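PDB 1WDE: diphthine synthase from Aeropyrum pernix, which probably trimethylates the amino group of a modified histidine in translation elongation factor 2, using S-adenosyl-L-methionine, on the way to diphthamide. Local coordinates for residues A[21-24]-A[25-28]; A[191-194]-A[195-198]. One frame throughout, in Å; residues are numbered along the deposited sequence.

Interaction 1 (A[21-24]-A[25-28])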
loop_
_atom_site.group_PDB
_atom_site.type_symbol
_atom_site.label_atom_id
_atom_site.label_comp_id
_atom_site.label_asym_id
_atom_site.label_seq_id
_atom_site.Cartn_x
_atom_site.Cartn_y
_atom_site.Cartn_z
HETATM N N MSE A 21 17.076 6.003 -1.476
HETATM C CA MSE A 21 16.611 4.632 -1.385
HETATM C C MSE A 21 16.616 3.895 -2.719
HETATM O O MSE A 21 15.946 2.870 -2.860
HETATM C CB MSE A 21 15.219 4.604 -0.749
HETATM C CG MSE A 21 15.188 5.302 0.600
HETATM SE SE MSE A 21 13.537 4.947 1.549
HETATM C CE MSE A 21 13.971 3.094 1.968
ATOM N N GLN A 22 17.389 4.402 -3.690
ATOM C CA GLN A 22 17.487 3.765 -5.015
ATOM C C GLN A 22 18.582 2.694 -5.030
ATOM O O GLN A 22 19.630 2.882 -4.416
ATOM C CB GLN A 22 17.793 4.816 -6.092
ATOM C CG GLN A 22 16.693 5.835 -6.261
ATOM C CD GLN A 22 16.538 6.722 -5.042
ATOM O OE1 GLN A 22 15.432 6.901 -4.513
ATOM N NE2 GLN A 22 17.645 7.286 -4.588
ATOM N N THR A 23 18.355 1.560 -5.707
ATOM C CA THR A 23 19.402 0.538 -5.738
ATOM C C THR A 23 20.350 0.892 -6.885
ATOM O O THR A 23 19.994 1.656 -7.774
ATOM C CB THR A 23 18.848 -0.901 -5.973
ATOM O OG1 THR A 23 18.104 -0.933 -7.193
ATOM C CG2 THR A 23 17.937 -1.345 -4.788
ATOM N N LEU A 24 21.554 0.345 -6.847
ATOM C CA LEU A 24 22.542 0.599 -7.901
ATOM C C LEU A 24 22.015 0.152 -9.273
ATOM O O LEU A 24 22.120 0.886 -10.272
ATOM C CB LEU A 24 23.839 -0.145 -7.574
ATOM C CG LEU A 24 24.466 0.247 -6.232
ATOM C CD1 LEU A 24 25.669 -0.631 -5.953
ATOM C CD2 LEU A 24 24.866 1.718 -6.262
ATOM N N GLU A 25 21.417 -1.037 -9.335
ATOM C CA GLU A 25 20.924 -1.493 -10.633
ATOM C C GLU A 25 19.787 -0.643 -11.162
ATOM O O GLU A 25 19.633 -0.499 -12.385
ATOM C CB GLU A 25 20.524 -2.975 -10.596
ATOM C CG GLU A 25 19.593 -3.386 -9.458
ATOM C CD GLU A 25 19.042 -4.795 -9.654
ATOM O OE1 GLU A 25 19.837 -5.734 -9.897
ATOM O OE2 GLU A 25 17.811 -4.956 -9.560
ATOM N N ALA A 26 18.978 -0.067 -10.271
ATOM C CA ALA A 26 17.893 0.783 -10.744
ATOM C C ALA A 26 18.498 2.073 -11.341
ATOM O O ALA A 26 18.073 2.546 -12.396
ATOM C CB ALA A 26 16.944 1.146 -9.589
ATOM N N LEU A 27 19.456 2.651 -10.624
ATOM C CA LEU A 27 20.123 3.873 -11.075
ATOM C C LEU A 27 20.732 3.553 -12.451
ATOM O O LEU A 27 20.496 4.264 -13.432
ATOM C CB LEU A 27 21.223 4.278 -10.074
ATOM C CG LEU A 27 20.823 4.850 -8.701
ATOM C CD1 LEU A 27 22.010 4.872 -7.773
ATOM C CD2 LEU A 27 20.267 6.246 -8.851
ATOM N N ASP A 28 21.483 2.455 -12.513
ATOM C CA ASP A 28 22.119 2.006 -13.755
ATOM C C ASP A 28 21.095 1.838 -14.894
ATOM O O ASP A 28 21.237 2.428 -15.971
ATOM C CB ASP A 28 22.833 0.680 -13.505
ATOM C CG ASP A 28 23.693 0.247 -14.678
ATOM O OD1 ASP A 28 24.129 -0.927 -14.691
ATOM O OD2 ASP A 28 23.940 1.077 -15.580
HETATM O O HOH W 1 16.833 -3.098 -7.664
#

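Interaction 2 (A[191-194]-A[195-198])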
loop_
_atom_site.group_PDB
_atom_site.type_symbol
_atom_site.label_atom_id
_atom_site.label_comp_id
_atom_site.label_asym_id
_atom_site.label_seq_id
_atom_site.Cartn_x
_atom_site.Cartn_y
_atom_site.Cartn_z
ATOM N N LEU A 191 -14.451 3.388 6.754
ATOM C CA LEU A 191 -14.265 1.933 6.888
ATOM C C LEU A 191 -15.254 1.457 7.964
ATOM O O LEU A 191 -15.957 0.463 7.790
ATOM C CB LEU A 191 -12.837 1.617 7.353
ATOM C CG LEU A 191 -12.175 0.241 7.128
ATOM C CD1 LEU A 191 -11.282 -0.098 8.327
ATOM C CD2 LEU A 191 -13.194 -0.835 6.916
ATOM N N LEU A 192 -15.307 2.178 9.080
ATOM C CA LEU A 192 -16.208 1.797 10.168
ATOM C C LEU A 192 -17.667 1.931 9.741
ATOM O O LEU A 192 -18.512 1.139 10.155
ATOM C CB LEU A 192 -15.901 2.619 11.425
ATOM C CG LEU A 192 -14.478 2.393 11.961
ATOM C CD1 LEU A 192 -14.235 3.226 13.211
ATOM C CD2 LEU A 192 -14.294 0.894 12.280
ATOM N N GLU A 193 -17.972 2.919 8.900
ATOM C CA GLU A 193 -19.347 3.041 8.432
ATOM C C GLU A 193 -19.651 1.804 7.582
ATOM O O GLU A 193 -20.753 1.265 7.653
ATOM C CB GLU A 193 -19.551 4.319 7.607
ATOM C CG GLU A 193 -20.895 4.367 6.866
ATOM C CD GLU A 193 -22.093 4.167 7.787
ATOM O OE1 GLU A 193 -23.213 3.957 7.269
ATOM O OE2 GLU A 193 -21.917 4.221 9.025
ATOM N N ALA A 194 -18.665 1.354 6.794
ATOM C CA ALA A 194 -18.826 0.157 5.950
ATOM C C ALA A 194 -19.021 -1.079 6.817
ATOM O O ALA A 194 -19.804 -1.973 6.492
ATOM C CB ALA A 194 -17.572 -0.048 5.043
ATOM N N ASP A 195 -18.284 -1.137 7.919
ATOM C CA ASP A 195 -18.382 -2.263 8.828
ATOM C C ASP A 195 -19.775 -2.374 9.422
ATOM O O ASP A 195 -20.332 -3.466 9.503
ATOM C CB ASP A 195 -17.349 -2.121 9.943
ATOM C CG ASP A 195 -17.289 -3.346 10.843
ATOM O OD1 ASP A 195 -17.509 -4.480 10.342
ATOM O OD2 ASP A 195 -16.999 -3.177 12.049
ATOM N N ARG A 196 -20.346 -1.242 9.835
ATOM C CA ARG A 196 -21.683 -1.260 10.419
ATOM C C ARG A 196 -22.722 -1.695 9.396
ATOM O O ARG A 196 -23.683 -2.394 9.729
ATOM C CB ARG A 196 -22.038 0.111 11.001
ATOM C CG ARG A 196 -21.298 0.434 12.295
ATOM C CD ARG A 196 -21.840 1.694 12.974
ATOM N NE ARG A 196 -21.587 2.919 12.211
ATOM C CZ ARG A 196 -20.422 3.563 12.168
ATOM N NH1 ARG A 196 -20.317 4.667 11.443
ATOM N NH2 ARG A 196 -19.371 3.119 12.851
ATOM N N GLU A 197 -22.524 -1.284 8.150
ATOM C CA GLU A 197 -23.427 -1.648 7.069
ATOM C C GLU A 197 -23.251 -3.132 6.764
ATOM O O GLU A 197 -24.234 -3.852 6.590
ATOM C CB GLU A 197 -23.100 -0.825 5.827
ATOM C CG GLU A 197 -24.296 -0.456 4.988
ATOM C CD GLU A 197 -23.985 0.671 4.024
ATOM O OE1 GLU A 197 -23.714 1.802 4.494
ATOM O OE2 GLU A 197 -24.000 0.424 2.798
ATOM N N TYR A 198 -21.997 -3.585 6.705
ATOM C CA TYR A 198 -21.695 -4.989 6.422
ATOM C C TYR A 198 -22.154 -5.962 7.511
ATOM O O TYR A 198 -22.789 -6.976 7.215
ATOM C CB TYR A 198 -20.189 -5.174 6.171
ATOM C CG TYR A 198 -19.767 -6.628 6.039
ATOM C CD1 TYR A 198 -20.305 -7.449 5.041
ATOM C CD2 TYR A 198 -18.846 -7.189 6.928
ATOM C CE1 TYR A 198 -19.932 -8.797 4.937
ATOM C CE2 TYR A 198 -18.467 -8.531 6.837
ATOM C CZ TYR A 198 -19.015 -9.326 5.842
ATOM O OH TYR A 198 -18.652 -10.649 5.761
#

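Interaction 1 (A[21-24]-A[25-28])
Thr-23 meets Ala-26 through its hydroxyl: OG1 accepts a weak hydrogen bond from Ala-26 N at 3.3 Å, the N-H bent to 146°. The same amide proton also leans toward Thr-23 O in a second weak bond, so one N-H is divided between two oxygens of the same residue, each held weakly. OG1 lies between the backbone N and the carbonyl carbon (chi1 57°), which turns it over the start of the helix and brings it to 3.4 Å from the methyl CB of Ala-26. A water carries the cap outward: OG1 donates to it at 2.6 Å, and the water in turn donates to Glu-25 OE2 at 2.8 Å. Glu-25 places its CG likewise between its own backbone N and carbonyl carbon, and from there an extended chain takes the carboxylate to that water. This is an N-cap, with Thr-23 immediately ahead of helix 24-32, the first helix after strand 9-14 in the tetrapyrrole methylase fold. The regular helical ladder takes over at once, Leu-27 N reaching Thr-23 O at 3.1 Å in a nearly straight bond (168°) and Asp-28 N reaching Leu-24 O at 2.8 Å. Leu-27 packs against the first of these carbonyl oxygens, its CG 3.4 Å from Thr-23 O, while CD2 rests 4.0 Å from CB of Gln-22. With an alanine here the backbone bond would remain, but CB of Gln-22 would probably lose its contact with the leucine branch and Thr-23 O be less shielded. Further out, Trp-15 touches both Gln-22 and Leu-27, and Ile-117 of strand 113-117 lies against Glu-25 and Ala-26, setting the helix start on the parallel sheet. Asp-28 OD2 forms a salt bridge with Arg-32 NE, one turn on in the same helix.

Interaction 2 (A[191-194]-A[195-198])
Arg-196 lays one face of its guanidinium over the backbone of the preceding turn, with Leu-192 O 3.4 Å and Glu-193 CA 3.5 Å from its plane, both offset toward the rim. The motif is an i to i+3 salt bridge on the outer side of helix 184-202: Glu-193 OE2 takes a weak, strongly bent hydrogen bond (127°) from Arg-196 NH1 at 2.9 Å. The two side chains cross at about a right angle, and the flat groups are turned 55° apart, a turn that does not suit a two-pronged pairing; the bond runs between OE2 and NH1. Arg-196 arrives there by folding back at chi3, which also sets its NH2 3.8 Å from CB of Leu-192. Glu-193 bends at chi2 to meet it.

Around the helix from this charged edge, Asp-195 and Tyr-198 point into the protein. The carboxylate of Asp-195 is gripped by Tyr-160 OH and Leu-208 N, and Tyr-198 OH bonds to Glu-292 near the C-terminus, while its side chain touches Ile-153 and Arg-157 of helix 153-165. Back at the charged edge, two like charges approach each other one turn apart, a repulsion the arginine probably eases: Glu-193 OE1 stands 3.5 Å from Glu-197 OE1, the carboxylate planes 66° apart.

Local helix chemistry recurs at two distant places in one chain. Interaction 1 comes first, where the loop after strand 9-14 enters helix 24-32 beside the parallel sheet; interaction 2 follows inside helix 184-202, between strands 168-173 and 213-217 of the mixed sheet. Their centres are 42 Å apart, about 26 Å between nearest atoms, on opposite sides of the chain's centre. One starts a helix and the other lies along the middle of one. The side chains of Gln-22 and Glu-25 lie about 9 Å from those of Ala-220 and Asp-93, and that of Leu-191 about 8 Å from that of Leu-173, residues that probably bind S-adenosyl-L-methionine, so both helices lie near the likely cofactor region.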